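PDB 4ND2: lactate dehydrogenase, adjacent gene encodes predicted malate dehydrogenase from Cryptosporidium parvum, which probably catalyses the reversible, NAD-dependent interconversion of (S)-lactate and pyruvate. Local coordinates for residues Arg5-Ile10 with Asp26-Val31; Ala68-Ser73 with Glu106-Tyr111. All blocks are in the same frame, centred on the assembly; numbering follows the deposited sequence.

Contact 1 (Arg5-Ile10 with Asp26-Val31)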
loop_
_atom_site.group_PDB
_atom_site.type_symbol
_atom_site.label_atom_id
_atom_site.label_comp_id
_atom_site.label_asym_id
_atom_site.label_seq_id
_atom_site.Cartn_x
_atom_site.Cartn_y
_atom_site.Cartn_z
ATOM N N ARG A 5 -3.997 -7.798 -16.315
ATOM C CA ARG A 5 -4.231 -6.479 -16.888
ATOM C C ARG A 5 -2.959 -6.018 -17.596
ATOM O O ARG A 5 -1.852 -6.345 -17.167
ATOM C CB ARG A 5 -4.663 -5.490 -15.806
ATOM C CG ARG A 5 -6.080 -5.751 -15.320
ATOM C CD ARG A 5 -6.331 -5.214 -13.922
ATOM N NE ARG A 5 -7.737 -5.369 -13.535
ATOM C CZ ARG A 5 -8.228 -5.111 -12.323
ATOM N NH1 ARG A 5 -9.524 -5.285 -12.083
ATOM N NH2 ARG A 5 -7.436 -4.685 -11.347
ATOM N N LYS A 6 -3.131 -5.278 -18.687
ATOM C CA LYS A 6 -2.021 -4.921 -19.568
ATOM C C LYS A 6 -2.096 -3.456 -19.989
ATOM O O LYS A 6 -3.102 -3.015 -20.553
ATOM C CB LYS A 6 -2.037 -5.826 -20.805
ATOM C CG LYS A 6 -0.882 -5.612 -21.767
ATOM C CD LYS A 6 -0.915 -6.626 -22.900
ATOM C CE LYS A 6 0.174 -6.340 -23.923
ATOM N NZ LYS A 6 0.278 -7.412 -24.947
ATOM N N ILE A 7 -1.028 -2.713 -19.707
ATOM C CA ILE A 7 -0.908 -1.317 -20.112
ATOM C C ILE A 7 0.234 -1.169 -21.110
ATOM O O ILE A 7 1.357 -1.599 -20.845
ATOM C CB ILE A 7 -0.642 -0.388 -18.908
ATOM C CG1 ILE A 7 -1.803 -0.472 -17.905
ATOM C CG2 ILE A 7 -0.434 1.048 -19.381
ATOM C CD1 ILE A 7 -1.589 0.327 -16.637
ATOM N N ALA A 8 -0.061 -0.560 -22.254
ATOM C CA ALA A 8 0.963 -0.234 -23.244
ATOM C C ALA A 8 1.348 1.234 -23.104
ATOM O O ALA A 8 0.483 2.112 -23.118
ATOM C CB ALA A 8 0.461 -0.520 -24.651
ATOM N N VAL A 9 2.644 1.485 -22.949
ATOM C CA VAL A 9 3.179 2.835 -22.868
ATOM C C VAL A 9 3.923 3.138 -24.170
ATOM O O VAL A 9 4.995 2.576 -24.427
ATOM C CB VAL A 9 4.125 2.985 -21.659
ATOM C CG1 VAL A 9 4.690 4.396 -21.587
ATOM C CG2 VAL A 9 3.394 2.629 -20.370
ATOM N N ILE A 10 3.342 4.014 -24.987
ATOM C CA ILE A 10 3.890 4.340 -26.306
ATOM C C ILE A 10 4.811 5.544 -26.167
ATOM O O ILE A 10 4.352 6.680 -26.024
ATOM C CB ILE A 10 2.780 4.639 -27.339
ATOM C CG1 ILE A 10 1.682 3.567 -27.296
ATOM C CG2 ILE A 10 3.370 4.753 -28.740
ATOM C CD1 ILE A 10 2.175 2.140 -27.440
ATOM N N ASP A 26 3.062 -0.731 -8.103
ATOM C CA ASP A 26 1.712 -0.940 -7.561
ATOM C C ASP A 26 1.106 -2.292 -7.952
ATOM O O ASP A 26 0.037 -2.652 -7.460
ATOM C CB ASP A 26 0.766 0.171 -8.033
ATOM C CG ASP A 26 1.168 1.550 -7.529
ATOM O OD1 ASP A 26 1.901 1.647 -6.523
ATOM O OD2 ASP A 26 0.741 2.546 -8.145
ATOM N N ASN A 27 1.777 -3.028 -8.841
ATOM C CA ASN A 27 1.225 -4.253 -9.420
ATOM C C ASN A 27 -0.167 -4.016 -10.025
ATOM O O ASN A 27 -1.061 -4.854 -9.914
ATOM C CB ASN A 27 1.191 -5.385 -8.383
ATOM C CG ASN A 27 0.917 -6.750 -9.003
ATOM O OD1 ASN A 27 1.312 -7.034 -10.134
ATOM N ND2 ASN A 27 0.241 -7.603 -8.258
ATOM N N LEU A 28 -0.332 -2.861 -10.665
ATOM C CA LEU A 28 -1.593 -2.500 -11.317
ATOM C C LEU A 28 -1.815 -3.319 -12.589
ATOM O O LEU A 28 -2.943 -3.701 -12.904
ATOM C CB LEU A 28 -1.595 -1.006 -11.652
ATOM C CG LEU A 28 -2.815 -0.430 -12.374
ATOM C CD1 LEU A 28 -4.064 -0.560 -11.516
ATOM C CD2 LEU A 28 -2.561 1.022 -12.747
ATOM N N ALA A 29 -0.734 -3.570 -13.322
ATOM C CA ALA A 29 -0.805 -4.305 -14.580
ATOM C C ALA A 29 0.587 -4.717 -15.040
ATOM O O ALA A 29 1.597 -4.295 -14.466
ATOM C CB ALA A 29 -1.466 -3.445 -15.650
ATOM N N ASP A 30 0.627 -5.558 -16.067
ATOM C CA ASP A 30 1.848 -5.766 -16.838
ATOM C C ASP A 30 2.033 -4.545 -17.727
ATOM O O ASP A 30 1.056 -3.895 -18.108
ATOM C CB ASP A 30 1.749 -7.015 -17.717
ATOM C CG ASP A 30 1.805 -8.309 -16.922
ATOM O OD1 ASP A 30 2.203 -8.301 -15.735
ATOM O OD2 ASP A 30 1.459 -9.353 -17.507
ATOM N N VAL A 31 3.282 -4.247 -18.068
ATOM C CA VAL A 31 3.601 -3.074 -18.869
ATOM C C VAL A 31 4.382 -3.458 -20.124
ATOM O O VAL A 31 5.309 -4.262 -20.060
ATOM C CB VAL A 31 4.435 -2.061 -18.058
ATOM C CG1 VAL A 31 4.803 -0.855 -18.915
ATOM C CG2 VAL A 31 3.674 -1.626 -16.813
HETATM O O HOH W 1 -4.854 -4.314 -11.072
#
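Lys6 pairs with Asp30 and Ile7 with Val31 as parallel strand neighbours, and two backbone bonds close the start of the pairing: Asp30 N gives to Arg5 O at 2.8 Å and Ile7 N to Asp30 O at 2.9 Å, the second almost straight at 175°. Downstream, the CA-H of Val31 faces Ile7 O. Ile7 and Val31 put their side chains on one face of the sheet. There Ile7 has CG1 anti to its carbonyl carbon (chi1 -61°), which lays that branch over the methyl of Ala29, CG1 to CB 3.7 Å; the side chains of Ile7 and Leu28 cross at about a right angle, CD1 to CD2 4.1 Å. Further along, Val9 CG2 meets Val31 CG1 at 4.0 Å. Helix 14-26 covers this face through Ile19, Ala20 and Val23. On the other face, Asp30 OD1 turns to a salt bridge with Arg4 and to the amide of Lys60. Where the pairing begins, the extended Arg5 reaches a water lying in the guanidinium plane, 2.6 Å from NH2, and that water donates to Leu28 O. Strand 6-10, helix 14-26 and strand 30-34 form the first beta-alpha-beta unit of the Rossmann fold, whose glycine-rich turn carries Gln14 and Ile15, which bind the dinucleotide.

Contact 2 (Ala68-Ser73 with Glu106-Tyr111)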
loop_
_atom_site.group_PDB
_atom_site.type_symbol
_atom_site.label_atom_id
_atom_site.label_comp_id
_atom_site.label_asym_id
_atom_site.label_seq_id
_atom_site.Cartn_x
_atom_site.Cartn_y
_atom_site.Cartn_z
ATOM N N ALA A 68 2.887 -5.201 -32.581
ATOM C CA ALA A 68 2.255 -6.490 -32.296
ATOM C C ALA A 68 2.271 -6.814 -30.798
ATOM O O ALA A 68 1.367 -7.483 -30.297
ATOM C CB ALA A 68 2.928 -7.601 -33.090
ATOM N N ASP A 69 3.290 -6.329 -30.090
ATOM C CA ASP A 69 3.425 -6.570 -28.651
ATOM C C ASP A 69 2.446 -5.778 -27.771
ATOM O O ASP A 69 2.344 -6.059 -26.578
ATOM C CB ASP A 69 4.867 -6.303 -28.191
ATOM C CG ASP A 69 5.849 -7.355 -28.684
ATOM O OD1 ASP A 69 5.428 -8.507 -28.920
ATOM O OD2 ASP A 69 7.050 -7.033 -28.824
ATOM N N ILE A 70 1.733 -4.798 -28.330
ATOM C CA ILE A 70 0.696 -4.092 -27.560
ATOM C C ILE A 70 -0.688 -4.719 -27.752
ATOM O O ILE A 70 -1.684 -4.197 -27.253
ATOM C CB ILE A 70 0.658 -2.566 -27.847
ATOM C CG1 ILE A 70 -0.040 -2.238 -29.172
ATOM C CG2 ILE A 70 2.067 -1.988 -27.824
ATOM C CD1 ILE A 70 -0.444 -0.784 -29.295
ATOM N N SER A 71 -0.742 -5.842 -28.469
ATOM C CA SER A 71 -1.981 -6.591 -28.657
ATOM C C SER A 71 -2.638 -6.931 -27.321
ATOM O O SER A 71 -1.961 -7.340 -26.379
ATOM C CB SER A 71 -1.702 -7.885 -29.427
ATOM O OG SER A 71 -2.897 -8.605 -29.650
ATOM N N GLY A 72 -3.954 -6.750 -27.246
ATOM C CA GLY A 72 -4.715 -7.059 -26.033
ATOM C C GLY A 72 -4.507 -6.097 -24.871
ATOM O O GLY A 72 -4.879 -6.411 -23.739
ATOM N N SER A 73 -3.926 -4.928 -25.141
ATOM C CA SER A 73 -3.711 -3.922 -24.103
ATOM C C SER A 73 -5.048 -3.346 -23.645
ATOM O O SER A 73 -5.888 -2.981 -24.468
ATOM C CB SER A 73 -2.805 -2.794 -24.610
ATOM O OG SER A 73 -1.471 -3.244 -24.789
ATOM N N GLU A 106 -2.509 4.051 -36.087
ATOM C CA GLU A 106 -2.524 2.855 -36.929
ATOM C C GLU A 106 -2.155 1.605 -36.133
ATOM O O GLU A 106 -2.742 0.544 -36.338
ATOM C CB GLU A 106 -1.586 3.016 -38.135
ATOM C CG GLU A 106 -2.023 4.088 -39.128
ATOM C CD GLU A 106 -3.424 3.869 -39.677
ATOM O OE1 GLU A 106 -3.823 2.701 -39.880
ATOM O OE2 GLU A 106 -4.133 4.870 -39.912
ATOM N N GLY A 107 -1.190 1.731 -35.225
ATOM C CA GLY A 107 -0.813 0.624 -34.347
ATOM C C GLY A 107 -1.943 0.196 -33.426
ATOM O O GLY A 107 -2.256 -0.992 -33.326
ATOM N N VAL A 108 -2.561 1.171 -32.763
ATOM C CA VAL A 108 -3.660 0.909 -31.831
ATOM C C VAL A 108 -4.875 0.332 -32.561
ATOM O O VAL A 108 -5.475 -0.639 -32.102
ATOM C CB VAL A 108 -4.071 2.190 -31.064
ATOM C CG1 VAL A 108 -5.353 1.971 -30.268
ATOM C CG2 VAL A 108 -2.943 2.641 -30.148
ATOM N N LYS A 109 -5.227 0.930 -33.695
ATOM C CA LYS A 109 -6.361 0.465 -34.493
ATOM C C LYS A 109 -6.193 -0.993 -34.927
ATOM O O LYS A 109 -7.164 -1.748 -34.963
ATOM C CB LYS A 109 -6.549 1.365 -35.720
ATOM C CG LYS A 109 -7.836 1.123 -36.493
ATOM C CD LYS A 109 -7.994 2.146 -37.607
ATOM C CE LYS A 109 -9.331 1.996 -38.312
ATOM N NZ LYS A 109 -9.557 3.098 -39.289
ATOM N N LYS A 110 -4.960 -1.389 -35.236
ATOM C CA LYS A 110 -4.683 -2.750 -35.690
ATOM C C LYS A 110 -4.636 -3.768 -34.551
ATOM O O LYS A 110 -5.179 -4.863 -34.684
ATOM C CB LYS A 110 -3.367 -2.801 -36.471
ATOM C CG LYS A 110 -3.047 -4.174 -37.043
ATOM C CD LYS A 110 -1.872 -4.128 -38.005
ATOM C CE LYS A 110 -1.616 -5.494 -38.622
ATOM N NZ LYS A 110 -0.424 -5.483 -39.513
ATOM N N TYR A 111 -3.994 -3.413 -33.439
ATOM C CA TYR A 111 -3.651 -4.398 -32.407
ATOM C C TYR A 111 -4.465 -4.338 -31.113
ATOM O O TYR A 111 -4.617 -5.359 -30.441
ATOM C CB TYR A 111 -2.155 -4.319 -32.098
ATOM C CG TYR A 111 -1.298 -4.801 -33.247
ATOM C CD1 TYR A 111 -1.281 -6.148 -33.608
ATOM C CD2 TYR A 111 -0.515 -3.915 -33.982
ATOM C CE1 TYR A 111 -0.504 -6.598 -34.665
ATOM C CE2 TYR A 111 0.267 -4.356 -35.039
ATOM C CZ TYR A 111 0.268 -5.698 -35.376
ATOM O OH TYR A 111 1.043 -6.142 -36.423
HETATM O O HOH W 2 -5.110 -7.927 -31.970
#
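Ala68 sits squarely over the ring of Tyr111: its CA lies 3.6 Å from the ring centroid and 11° off the normal, a CH-pi contact over the face. The methyl of Ala68 leans toward one side of the ring, CB to CE1 3.9 Å, while Lys110 CG lies over the centre of the opposite face, so the ring is sandwiched between aliphatic groups. At the root of the ring, the Ile70 side chain crosses that of Tyr111 at about a right angle, CG1 to Tyr111 CB 4.2 Å, and sends CD1 on to Val108 CG2 at 4.3 Å, into a buried layer that Ala8 and Ile10 of strand 6-10 also line. The side toward solvent, where Gly72 is exposed, is looser. Ser71 CA points its hydrogen at Tyr111 O, 3.4 Å away, and a water donates to the same carbonyl from 3.0 Å, with Ser71 OG a longer 3.3 Å from that water. The type II turn from Ile70 to Ser73 is braced internally, Ile70 O taking both the amide and the hydroxyl of Ser73. With no direct hydrogen bond between the two segments, the fit of the loop against the end of helix 94-111 depends more on shape and apolar packing than on directed polar bonds, and water serves the carbonyl of Tyr111.

How the contacts relate
Both segments of contact 1 precede those of contact 2 in the sequence, and the contact centres lie about 14 Å apart within the NAD-binding Rossmann domain. The two touch directly. Lys6 NZ probably hydrogen-bonds to Ser71 O at 2.7 Å and Asp69 O at 3.0 Å, and Ser73 OG packs 3.3 Å from Ala8 CB. Strand 6-10 is central to this meeting: strand 30-34 flanks it on one side and strand 75-78, which follows the 68-73 loop, on the other, while helix 94-111 leads on to strand 116-119. Both contacts thus build the domain that holds the dinucleotide, contact 1 within its parallel sheet and contact 2 between a connecting loop and a helix, with Lys6 tying that loop to the first strand.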